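Local structure of oxygenase-reductase (Streptomyces fradiae, 4OSP) at residues R30-R35 with D236-L241; G109-V114 with V168-T173; L159-N164 with G251-A256; Q218-G221 with F225-V228. The protein probably reduces the C-6 ketone of angucyclinones in urdamycin biosynthesis with NADPH, through the C-terminal short-chain dehydrogenase/reductase domain that makes up this chain. One frame throughout, in Å; residues are numbered along the deposited sequence.

Contact 1. Residues R30-R35 with D236-L241; sequences RATAIR and DVVAFL
Arg-35 reaches across to helix 231-242 and meets Asp-236 and Ala-239 together, while one turn earlier Thr-32 abuts Val-238. The two helix segments run at 46° to each other, with axes 8.9 Å apart at closest approach. The arginine chain leaves helix 27-38 extended and then bends at chi2 (64°), which lays its stem on the partner helix: Arg-35 CG packs on Ala-239 CB at 3.5 Å. From there the guanidinium presents an edge to the aspartate, and Arg-35 NH1 lies 2.8 Å from Asp-236 OD1. With guanidinium and carboxylate planes 76° apart, this salt bridge rests on a single nitrogen and a single oxygen, and its hydrogen bond is bent and weak. Thr-32 and Val-238 cross nearly at right angles, methyl to methyl, with Thr-32 CG2 3.5 Å from Val-238 CG1; the threonine hydroxyl is turned back to the carbonyl oxygen of Ile-28 in its own helix. Both charged groups have further partners: Asp-236 pairs with Arg-247 of the second subunit, and Arg-35 with Asp-245 of that subunit and with Glu-39. The apolar half thus closes the helix pair inside the domain, whereas the ionic half belongs to a charge network spanning the subunit boundary, which probably helps to stabilise the charges of both residues in this largely buried place.

Contact 2. Residues G109-V114 with V168-T173; sequences GVMGGV and VAYAMT
Met-111 lies over one face of the Tyr-170 ring, and the backbone just before it meets the rim of the same ring. This is the tight part of the contact. Met-111 CG sits 3.6 Å from the ring centroid, 15° off the normal, so the methylene makes a CH-pi contact; its nearest ring atom is Tyr-170 CD1, at 3.5 Å. The sulfur follows farther up, with Met-111 SD 4.7 Å from the centroid, a more distant Met-aromatic contact. At the ring edge, near its plane, Val-110 O approaches Tyr-170 CD1 to 3.3 Å. The tyrosine reaches the loop because its CG is anti to the backbone N (chi1 165°), which sends the ring off helix 168-187 toward 109-114.

Beyond the ring the contact thins out. Gly-112 N stays 4.4 Å from Tyr-170 CB, the Val-110 side chain points away from the helix, and Met-111, though it packs on the ring, is itself exposed. Glu-167 holds this outer part of the loop by hydrogen bonds to the amides of Gly-112 and Gly-113, while Asn-131 binds that of Val-110.

Tyr-170 and Lys-174 fit the YxxxK signature of short-chain dehydrogenases/reductases, and both Lys-174 and Gly-109 bind NADP(+). The ring is thus met by a methylene, a more distant sulfur and one carbonyl oxygen at its edge: these contacts limit the tilt of the tyrosine without using its hydroxyl, which is consistent with a role for that group in the active site, as in relatives.

Contact 3. Residues L159-N164 with G251-A256; sequences LTRFAN and GSYLDA
Arg-161 and Tyr-253 bridge backbones that stay well apart, the nearest CA atoms, those of Arg-161 and Asp-255, being 10.1 Å from each other. The contact is carried almost wholly by a stack. The guanidinium of Arg-161 lies over a face of the tyrosine ring, with planes 28° apart, and Arg-161 CZ sits 3.7 Å from the ring centroid, only 2° off the normal, a well-centred cation-pi interaction. The tilt brings one nitrogen lower than the rest: Arg-161 NH2 comes within 3.1 Å of Tyr-253 CG. The two side chains pass in opposite directions, so that the arginine stem ends up near the phenol oxygen. A bend at chi2 (-64°) folds the arginine over the ring. Arg-161 NH1 also makes a weak hydrogen bond to Thr-160 OG1, at 2.9 Å, which may help to steady the group; that threonine hydroxyl is bonded more firmly to the carbonyl oxygen of Ser-157. The stack thereby ties the loop after strand 151-155 to strand 253-256, beside helix 168-187, whose Asp-178 touches both Thr-160 and Tyr-253, while strand 194-204 pairs with 253-256 and packs its Ser-197 against the tyrosine.

Contact 4. Residues Q218-G221 with F225-V228; sequences QMAG and FNRV
Ala-220 of helix 213-220 packs against the returning chain, its CA lying 4.1 Å from that of Arg-227. The apolar contacts centre on Val-228. With CG1 beside its own backbone N (chi1 -51°), this valine directs one methyl at the helix, where Val-228 CG1 touches Met-219 CB at 3.8 Å and lies 4.3 Å from Ala-220 CB.

Backbone atoms supply the next group. Ala-220 O receives a CA-H...O contact from Asn-226 CA at 3.5 Å. The alanine methyl also meets backbone, Ala-220 CB being 3.6 Å from Asn-226 O, and Asn-226 OD1 is in plain contact with Gly-221 CA at 3.8 Å. Asn-226 adopts a left-handed backbone conformation, which helps the chain to turn back along the helix end.

As for ionic links, the Arg-227 side chain starts off away from the helix, and its guanidinium makes a salt bridge with Asp-233, besides packing on Trp-248 of the second subunit.

Such a compact reversal after a short helix joins helix 213-220 to strand 229-230. It lies in the insertion that follows strand 194-204, the region which in short-chain dehydrogenases/reductases commonly forms the substrate-binding loop, here probably covering the pocket next to the NADP(+) residues Thr-203 and Asn-205.

Overall arrangement
All four contacts belong to one Rossmann-fold domain built round a parallel sheet. Contacts 1 and 2 lie on opposite sides of the chain's centre, their own centres about 23 Å apart. Contact 3 connects them: Leu-254 of strand 253-256 packs on Val-237 and Leu-241 of helix 231-242, and Leu-159 packs on Tyr-170. Along the chain the first segments come in the order of contacts 1, 2, 3 and 4; contact 3 interleaves with both contact 1 and contact 2, whereas contact 4 is a short local closure, about 8 Å from contact 3 between nearest atoms. Contacts 1, 3 and 4 touch the second subunit, and contacts 2 and 3 the third, so the cofactor-site framework and the tetramer interfaces share these elements.

Contact 1. Residues R30-R35 with D236-L241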
loop_
_atom_site.group_PDB
_atom_site.type_symbol
_atom_site.label_atom_id
_atom_site.label_comp_id
_atom_site.label_asym_id
_atom_site.label_seq_id
_atom_site.Cartn_x
_atom_site.Cartn_y
_atom_site.Cartn_z
ATOM N N ARG B 30 -3.077 6.651 27.783
ATOM C CA ARG B 30 -3.890 7.373 28.761
ATOM C C ARG B 30 -5.149 7.980 28.140
ATOM O O ARG B 30 -6.253 7.751 28.626
ATOM C CB ARG B 30 -3.048 8.449 29.472
ATOM C CG ARG B 30 -3.800 9.247 30.513
ATOM C CD ARG B 30 -2.898 10.224 31.252
ATOM N NE ARG B 30 -3.451 10.533 32.573
ATOM C CZ ARG B 30 -2.724 10.850 33.651
ATOM N NH1 ARG B 30 -1.393 10.926 33.568
ATOM N NH2 ARG B 30 -3.329 11.092 34.820
ATOM N N ALA B 31 -4.982 8.738 27.059
ATOM C CA ALA B 31 -6.118 9.410 26.415
ATOM C C ALA B 31 -7.113 8.407 25.826
ATOM O O ALA B 31 -8.341 8.646 25.835
ATOM C CB ALA B 31 -5.632 10.370 25.345
ATOM N N THR B 32 -6.587 7.293 25.313
ATOM C CA THR B 32 -7.428 6.230 24.774
ATOM C C THR B 32 -8.305 5.638 25.868
ATOM O O THR B 32 -9.534 5.517 25.692
ATOM C CB THR B 32 -6.595 5.114 24.109
ATOM O OG1 THR B 32 -5.841 5.664 23.019
ATOM C CG2 THR B 32 -7.506 4.012 23.583
ATOM N N ALA B 33 -7.680 5.289 26.999
ATOM C CA ALA B 33 -8.423 4.782 28.150
ATOM C C ALA B 33 -9.514 5.777 28.575
ATOM O O ALA B 33 -10.668 5.390 28.822
ATOM C CB ALA B 33 -7.484 4.461 29.312
ATOM N N ILE B 34 -9.159 7.058 28.617
ATOM C CA ILE B 34 -10.117 8.108 28.969
ATOM C C ILE B 34 -11.308 8.196 27.992
ATOM O O ILE B 34 -12.472 8.255 28.419
ATOM C CB ILE B 34 -9.409 9.479 29.142
ATOM C CG1 ILE B 34 -8.564 9.474 30.428
ATOM C CG2 ILE B 34 -10.417 10.630 29.143
ATOM C CD1 ILE B 34 -7.542 10.599 30.526
ATOM N N ARG B 35 -11.030 8.182 26.689
ATOM C CA ARG B 35 -12.107 8.318 25.704
ATOM C C ARG B 35 -13.059 7.108 25.706
ATOM O O ARG B 35 -14.282 7.272 25.614
ATOM C CB ARG B 35 -11.556 8.610 24.287
ATOM C CG ARG B 35 -12.631 8.743 23.203
ATOM C CD ARG B 35 -13.549 9.932 23.454
ATOM N NE ARG B 35 -14.806 9.869 22.697
ATOM C CZ ARG B 35 -15.024 10.526 21.558
ATOM N NH1 ARG B 35 -14.069 11.286 21.029
ATOM N NH2 ARG B 35 -16.194 10.430 20.947
ATOM N N ASP B 236 -9.278 9.394 19.740
ATOM C CA ASP B 236 -10.614 9.506 19.166
ATOM C C ASP B 236 -10.838 8.575 17.978
ATOM O O ASP B 236 -11.974 8.226 17.647
ATOM C CB ASP B 236 -10.905 10.958 18.783
ATOM C CG ASP B 236 -11.100 11.859 20.004
ATOM O OD1 ASP B 236 -11.267 11.338 21.125
ATOM O OD2 ASP B 236 -11.088 13.095 19.843
ATOM N N VAL B 237 -9.752 8.177 17.336
ATOM C CA VAL B 237 -9.828 7.234 16.233
ATOM C C VAL B 237 -10.008 5.829 16.796
ATOM O O VAL B 237 -10.856 5.075 16.330
ATOM C CB VAL B 237 -8.571 7.308 15.342
ATOM C CG1 VAL B 237 -8.593 6.202 14.303
ATOM C CG2 VAL B 237 -8.506 8.669 14.658
ATOM N N VAL B 238 -9.218 5.501 17.819
ATOM C CA VAL B 238 -9.352 4.227 18.524
ATOM C C VAL B 238 -10.789 4.004 18.997
ATOM O O VAL B 238 -11.339 2.915 18.837
ATOM C CB VAL B 238 -8.404 4.135 19.741
ATOM C CG1 VAL B 238 -8.612 2.800 20.457
ATOM C CG2 VAL B 238 -6.949 4.288 19.298
ATOM N N ALA B 239 -11.394 5.046 19.566
ATOM C CA ALA B 239 -12.757 4.952 20.081
ATOM C C ALA B 239 -13.755 4.619 18.980
ATOM O O ALA B 239 -14.658 3.816 19.178
ATOM C CB ALA B 239 -13.149 6.244 20.779
ATOM N N PHE B 240 -13.582 5.244 17.817
ATOM C CA PHE B 240 -14.383 4.916 16.659
ATOM C C PHE B 240 -14.241 3.437 16.267
ATOM O O PHE B 240 -15.241 2.740 16.093
ATOM C CB PHE B 240 -14.006 5.810 15.480
ATOM C CG PHE B 240 -14.506 5.296 14.157
ATOM C CD1 PHE B 240 -15.883 5.260 13.879
ATOM C CD2 PHE B 240 -13.618 4.804 13.209
ATOM C CE1 PHE B 240 -16.340 4.760 12.679
ATOM C CE2 PHE B 240 -14.077 4.311 12.002
ATOM C CZ PHE B 240 -15.435 4.293 11.736
ATOM N N LEU B 241 -13.003 2.959 16.121
ATOM C CA LEU B 241 -12.784 1.540 15.773
ATOM C C LEU B 241 -13.461 0.610 16.775
ATOM O O LEU B 241 -13.943 -0.478 16.419
ATOM C CB LEU B 241 -11.287 1.203 15.685
ATOM C CG LEU B 241 -10.526 1.820 14.505
ATOM C CD1 LEU B 241 -9.031 1.519 14.588
ATOM C CD2 LEU B 241 -11.105 1.338 13.181
#

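Contact 2. Residues G109-V114 with V168-T173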
loop_
_atom_site.group_PDB
_atom_site.type_symbol
_atom_site.label_atom_id
_atom_site.label_comp_id
_atom_site.label_asym_id
_atom_site.label_seq_id
_atom_site.Cartn_x
_atom_site.Cartn_y
_atom_site.Cartn_z
ATOM N N GLY B 109 4.540 0.073 24.144
ATOM C CA GLY B 109 5.749 -0.134 23.361
ATOM C C GLY B 109 6.871 0.760 23.830
ATOM O O GLY B 109 6.628 1.802 24.435
ATOM N N VAL B 110 8.108 0.350 23.572
ATOM C CA VAL B 110 9.258 1.186 23.911
ATOM C C VAL B 110 10.138 1.421 22.691
ATOM O O VAL B 110 10.333 0.520 21.871
ATOM C CB VAL B 110 10.101 0.611 25.085
ATOM C CG1 VAL B 110 9.214 0.271 26.278
ATOM C CG2 VAL B 110 10.911 -0.603 24.645
ATOM N N MET B 111 10.658 2.638 22.571
ATOM C CA MET B 111 11.606 2.962 21.514
ATOM C C MET B 111 13.040 2.553 21.872
ATOM O O MET B 111 13.329 2.210 23.021
ATOM C CB MET B 111 11.501 4.437 21.129
ATOM C CG MET B 111 10.405 4.690 20.104
ATOM S SD MET B 111 9.994 6.420 19.842
ATOM C CE MET B 111 8.517 6.590 20.852
ATOM N N GLY B 112 13.920 2.553 20.876
ATOM C CA GLY B 112 15.309 2.126 21.072
ATOM C C GLY B 112 16.259 3.275 21.366
ATOM O O GLY B 112 17.092 3.178 22.268
ATOM N N GLY B 113 16.136 4.357 20.594
ATOM C CA GLY B 113 16.942 5.567 20.789
ATOM C C GLY B 113 18.437 5.335 20.639
ATOM O O GLY B 113 19.222 5.709 21.512
ATOM N N VAL B 114 18.822 4.717 19.526
ATOM C CA VAL B 114 20.216 4.351 19.253
ATOM C C VAL B 114 20.427 4.262 17.726
ATOM O O VAL B 114 19.513 3.866 16.986
ATOM C CB VAL B 114 20.591 3.018 19.972
ATOM C CG1 VAL B 114 21.498 2.147 19.125
ATOM C CG2 VAL B 114 21.222 3.287 21.332
ATOM N N VAL B 168 15.286 2.081 13.797
ATOM C CA VAL B 168 15.040 0.997 12.848
ATOM C C VAL B 168 14.543 -0.280 13.537
ATOM O O VAL B 168 13.549 -0.884 13.110
ATOM C CB VAL B 168 16.270 0.728 11.926
ATOM C CG1 VAL B 168 17.530 0.472 12.742
ATOM C CG2 VAL B 168 15.990 -0.427 10.964
ATOM N N ALA B 169 15.220 -0.674 14.613
ATOM C CA ALA B 169 14.822 -1.853 15.368
ATOM C C ALA B 169 13.374 -1.721 15.874
ATOM O O ALA B 169 12.604 -2.687 15.832
ATOM C CB ALA B 169 15.785 -2.093 16.516
ATOM N N TYR B 170 13.011 -0.518 16.329
ATOM C CA TYR B 170 11.659 -0.231 16.805
ATOM C C TYR B 170 10.615 -0.359 15.694
ATOM O O TYR B 170 9.527 -0.900 15.920
ATOM C CB TYR B 170 11.604 1.159 17.434
ATOM C CG TYR B 170 10.208 1.732 17.640
ATOM C CD1 TYR B 170 9.501 1.507 18.830
ATOM C CD2 TYR B 170 9.613 2.537 16.668
ATOM C CE1 TYR B 170 8.231 2.051 19.034
ATOM C CE2 TYR B 170 8.345 3.087 16.863
ATOM C CZ TYR B 170 7.660 2.840 18.047
ATOM O OH TYR B 170 6.404 3.387 18.232
ATOM N N ALA B 171 10.952 0.135 14.500
ATOM C CA ALA B 171 10.076 0.027 13.332
ATOM C C ALA B 171 9.844 -1.433 12.924
ATOM O O ALA B 171 8.729 -1.812 12.536
ATOM C CB ALA B 171 10.649 0.811 12.176
ATOM N N MET B 172 10.892 -2.246 13.010
ATOM C CA MET B 172 10.765 -3.680 12.744
ATOM C C MET B 172 9.736 -4.325 13.657
ATOM O O MET B 172 8.886 -5.107 13.198
ATOM C CB MET B 172 12.114 -4.398 12.864
ATOM C CG MET B 172 13.079 -4.023 11.752
ATOM S SD MET B 172 14.766 -4.571 12.020
ATOM C CE MET B 172 14.647 -6.329 11.692
ATOM N N THR B 173 9.793 -3.985 14.941
ATOM C CA THR B 173 8.855 -4.559 15.892
ATOM C C THR B 173 7.437 -4.101 15.564
ATOM O O THR B 173 6.485 -4.873 15.699
ATOM C CB THR B 173 9.226 -4.252 17.369
ATOM O OG1 THR B 173 9.165 -2.838 17.612
ATOM C CG2 THR B 173 10.632 -4.783 17.702
#

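Contact 3. Residues L159-N164 with G251-A256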
loop_
_atom_site.group_PDB
_atom_site.type_symbol
_atom_site.label_atom_id
_atom_site.label_comp_id
_atom_site.label_asym_id
_atom_site.label_seq_id
_atom_site.Cartn_x
_atom_site.Cartn_y
_atom_site.Cartn_z
ATOM N N LEU B 159 6.243 5.516 11.725
ATOM C CA LEU B 159 7.608 5.072 11.404
ATOM C C LEU B 159 7.699 3.779 10.573
ATOM O O LEU B 159 8.769 3.458 10.060
ATOM C CB LEU B 159 8.456 4.939 12.677
ATOM C CG LEU B 159 8.827 6.218 13.441
ATOM C CD1 LEU B 159 9.603 5.884 14.708
ATOM C CD2 LEU B 159 9.612 7.190 12.563
ATOM N N THR B 160 6.590 3.041 10.444
ATOM C CA THR B 160 6.519 1.918 9.483
ATOM C C THR B 160 6.330 2.420 8.043
ATOM O O THR B 160 6.519 1.669 7.083
ATOM C CB THR B 160 5.388 0.905 9.804
ATOM O OG1 THR B 160 4.102 1.500 9.558
ATOM C CG2 THR B 160 5.477 0.393 11.247
ATOM N N ARG B 161 5.958 3.693 7.909
ATOM C CA ARG B 161 5.638 4.292 6.612
ATOM C C ARG B 161 6.654 5.374 6.252
ATOM O O ARG B 161 6.754 5.796 5.095
ATOM C CB ARG B 161 4.223 4.896 6.647
ATOM C CG ARG B 161 3.106 3.927 7.041
ATOM C CD ARG B 161 2.978 2.813 6.015
ATOM N NE ARG B 161 1.645 2.215 5.978
ATOM C CZ ARG B 161 1.243 1.219 6.760
ATOM N NH1 ARG B 161 2.063 0.711 7.679
ATOM N NH2 ARG B 161 0.015 0.731 6.624
ATOM N N PHE B 162 7.399 5.812 7.264
ATOM C CA PHE B 162 8.343 6.918 7.150
ATOM C C PHE B 162 9.725 6.446 7.588
ATOM O O PHE B 162 9.917 6.065 8.749
ATOM C CB PHE B 162 7.886 8.072 8.056
ATOM C CG PHE B 162 8.506 9.402 7.720
ATOM C CD1 PHE B 162 9.817 9.695 8.096
ATOM C CD2 PHE B 162 7.763 10.380 7.056
ATOM C CE1 PHE B 162 10.382 10.928 7.793
ATOM C CE2 PHE B 162 8.324 11.616 6.752
ATOM C CZ PHE B 162 9.634 11.891 7.122
ATOM N N ALA B 163 10.680 6.469 6.659
ATOM C CA ALA B 163 12.053 6.042 6.949
ATOM C C ALA B 163 12.719 6.892 8.043
ATOM O O ALA B 163 12.592 8.124 8.065
ATOM C CB ALA B 163 12.896 6.033 5.683
ATOM N N ASN B 164 13.408 6.208 8.955
ATOM C CA ASN B 164 14.105 6.838 10.074
ATOM C C ASN B 164 15.057 5.827 10.710
ATOM O O ASN B 164 14.657 5.067 11.602
ATOM C CB ASN B 164 13.105 7.373 11.114
ATOM C CG ASN B 164 13.753 8.303 12.128
ATOM O OD1 ASN B 164 14.944 8.196 12.420
ATOM N ND2 ASN B 164 12.962 9.222 12.671
ATOM N N GLY B 251 -8.833 -5.514 9.336
ATOM C CA GLY B 251 -7.577 -5.792 8.660
ATOM C C GLY B 251 -6.879 -4.566 8.099
ATOM O O GLY B 251 -5.928 -4.690 7.331
ATOM N N SER B 252 -7.339 -3.379 8.479
ATOM C CA SER B 252 -6.839 -2.161 7.858
ATOM C C SER B 252 -5.987 -1.324 8.802
ATOM O O SER B 252 -5.841 -1.647 9.981
ATOM C CB SER B 252 -7.992 -1.330 7.287
ATOM O OG SER B 252 -8.724 -0.710 8.324
ATOM N N TYR B 253 -5.417 -0.254 8.253
ATOM C CA TYR B 253 -4.503 0.627 8.958
ATOM C C TYR B 253 -5.087 2.050 8.884
ATOM O O TYR B 253 -5.305 2.579 7.806
ATOM C CB TYR B 253 -3.111 0.542 8.301
ATOM C CG TYR B 253 -2.056 1.502 8.851
ATOM C CD1 TYR B 253 -1.978 2.819 8.390
ATOM C CD2 TYR B 253 -1.103 1.076 9.812
ATOM C CE1 TYR B 253 -1.015 3.692 8.868
ATOM C CE2 TYR B 253 -0.142 1.955 10.306
ATOM C CZ TYR B 253 -0.107 3.263 9.829
ATOM O OH TYR B 253 0.843 4.159 10.288
ATOM N N LEU B 254 -5.394 2.636 10.035
ATOM C CA LEU B 254 -5.889 4.012 10.077
ATOM C C LEU B 254 -4.768 5.019 10.290
ATOM O O LEU B 254 -3.943 4.877 11.194
ATOM C CB LEU B 254 -6.995 4.173 11.123
ATOM C CG LEU B 254 -8.339 3.713 10.564
ATOM C CD1 LEU B 254 -8.550 2.235 10.840
ATOM C CD2 LEU B 254 -9.500 4.538 11.087
ATOM N N ASP B 255 -4.738 6.031 9.435
ATOM C CA ASP B 255 -3.644 6.983 9.414
ATOM C C ASP B 255 -3.990 8.194 10.272
ATOM O O ASP B 255 -4.432 9.232 9.767
ATOM C CB ASP B 255 -3.341 7.382 7.971
ATOM C CG ASP B 255 -2.249 8.419 7.862
ATOM O OD1 ASP B 255 -1.495 8.643 8.837
ATOM O OD2 ASP B 255 -2.143 9.022 6.780
ATOM N N ALA B 256 -3.795 8.043 11.580
ATOM C CA ALA B 256 -4.094 9.108 12.554
ATOM C C ALA B 256 -2.860 9.956 12.834
ATOM O O ALA B 256 -2.394 10.037 13.969
ATOM C CB ALA B 256 -4.637 8.511 13.841
#

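Contact 4. Residues Q218-G221 with F225-V228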
loop_
_atom_site.group_PDB
_atom_site.type_symbol
_atom_site.label_atom_id
_atom_site.label_comp_id
_atom_site.label_asym_id
_atom_site.label_seq_id
_atom_site.Cartn_x
_atom_site.Cartn_y
_atom_site.Cartn_z
ATOM N N GLN B 218 9.100 22.692 14.029
ATOM C CA GLN B 218 9.701 21.809 13.026
ATOM C C GLN B 218 9.067 20.418 13.013
ATOM O O GLN B 218 9.126 19.709 12.004
ATOM C CB GLN B 218 11.221 21.740 13.170
ATOM C CG GLN B 218 11.915 23.025 12.726
ATOM C CD GLN B 218 13.364 22.822 12.305
ATOM O OE1 GLN B 218 13.930 21.737 12.465
ATOM N NE2 GLN B 218 13.974 23.880 11.766
ATOM N N MET B 219 8.444 20.046 14.131
ATOM C CA MET B 219 7.609 18.851 14.180
ATOM C C MET B 219 6.260 19.128 13.512
ATOM O O MET B 219 5.738 18.281 12.793
ATOM C CB MET B 219 7.405 18.385 15.626
ATOM C CG MET B 219 8.578 17.601 16.211
ATOM S SD MET B 219 8.304 17.076 17.923
ATOM C CE MET B 219 8.315 18.644 18.799
ATOM N N ALA B 220 5.714 20.323 13.755
ATOM C CA ALA B 220 4.435 20.752 13.171
ATOM C C ALA B 220 4.439 20.671 11.655
ATOM O O ALA B 220 3.429 20.314 11.053
ATOM C CB ALA B 220 4.078 22.169 13.618
ATOM N N GLY B 221 5.581 20.995 11.049
ATOM C CA GLY B 221 5.713 21.059 9.595
ATOM C C GLY B 221 5.512 19.723 8.905
ATOM O O GLY B 221 5.218 19.673 7.709
ATOM N N PHE B 225 -1.562 20.111 8.410
ATOM C CA PHE B 225 -2.298 21.127 9.175
ATOM C C PHE B 225 -1.375 22.117 9.884
ATOM O O PHE B 225 -1.845 23.080 10.498
ATOM C CB PHE B 225 -3.228 20.473 10.187
ATOM C CG PHE B 225 -4.276 19.607 9.566
ATOM C CD1 PHE B 225 -5.162 20.126 8.627
ATOM C CD2 PHE B 225 -4.390 18.277 9.926
ATOM C CE1 PHE B 225 -6.140 19.328 8.056
ATOM C CE2 PHE B 225 -5.368 17.477 9.364
ATOM C CZ PHE B 225 -6.244 18.001 8.428
ATOM N N ASN B 226 -0.069 21.868 9.786
ATOM C CA ASN B 226 0.964 22.669 10.452
ATOM C C ASN B 226 0.843 22.708 11.980
ATOM O O ASN B 226 1.051 23.751 12.596
ATOM C CB ASN B 226 1.025 24.087 9.873
ATOM C CG ASN B 226 2.383 24.734 10.065
ATOM O OD1 ASN B 226 3.417 24.060 10.045
ATOM N ND2 ASN B 226 2.390 26.049 10.263
ATOM N N ARG B 227 0.490 21.571 12.580
ATOM C CA ARG B 227 0.523 21.417 14.040
ATOM C C ARG B 227 1.038 20.036 14.416
ATOM O O ARG B 227 1.111 19.140 13.565
ATOM C CB ARG B 227 -0.852 21.671 14.679
ATOM C CG ARG B 227 -2.009 20.929 14.023
ATOM C CD ARG B 227 -3.289 21.039 14.842
ATOM N NE ARG B 227 -3.322 19.992 15.850
ATOM C CZ ARG B 227 -4.260 19.058 15.953
ATOM N NH1 ARG B 227 -5.306 19.046 15.135
ATOM N NH2 ARG B 227 -4.157 18.145 16.900
ATOM N N VAL B 228 1.430 19.876 15.679
ATOM C CA VAL B 228 1.731 18.554 16.211
ATOM C C VAL B 228 0.431 17.896 16.668
ATOM O O VAL B 228 -0.543 18.577 16.983
ATOM C CB VAL B 228 2.770 18.601 17.365
ATOM C CG1 VAL B 228 3.999 19.408 16.952
ATOM C CG2 VAL B 228 2.154 19.166 18.640
#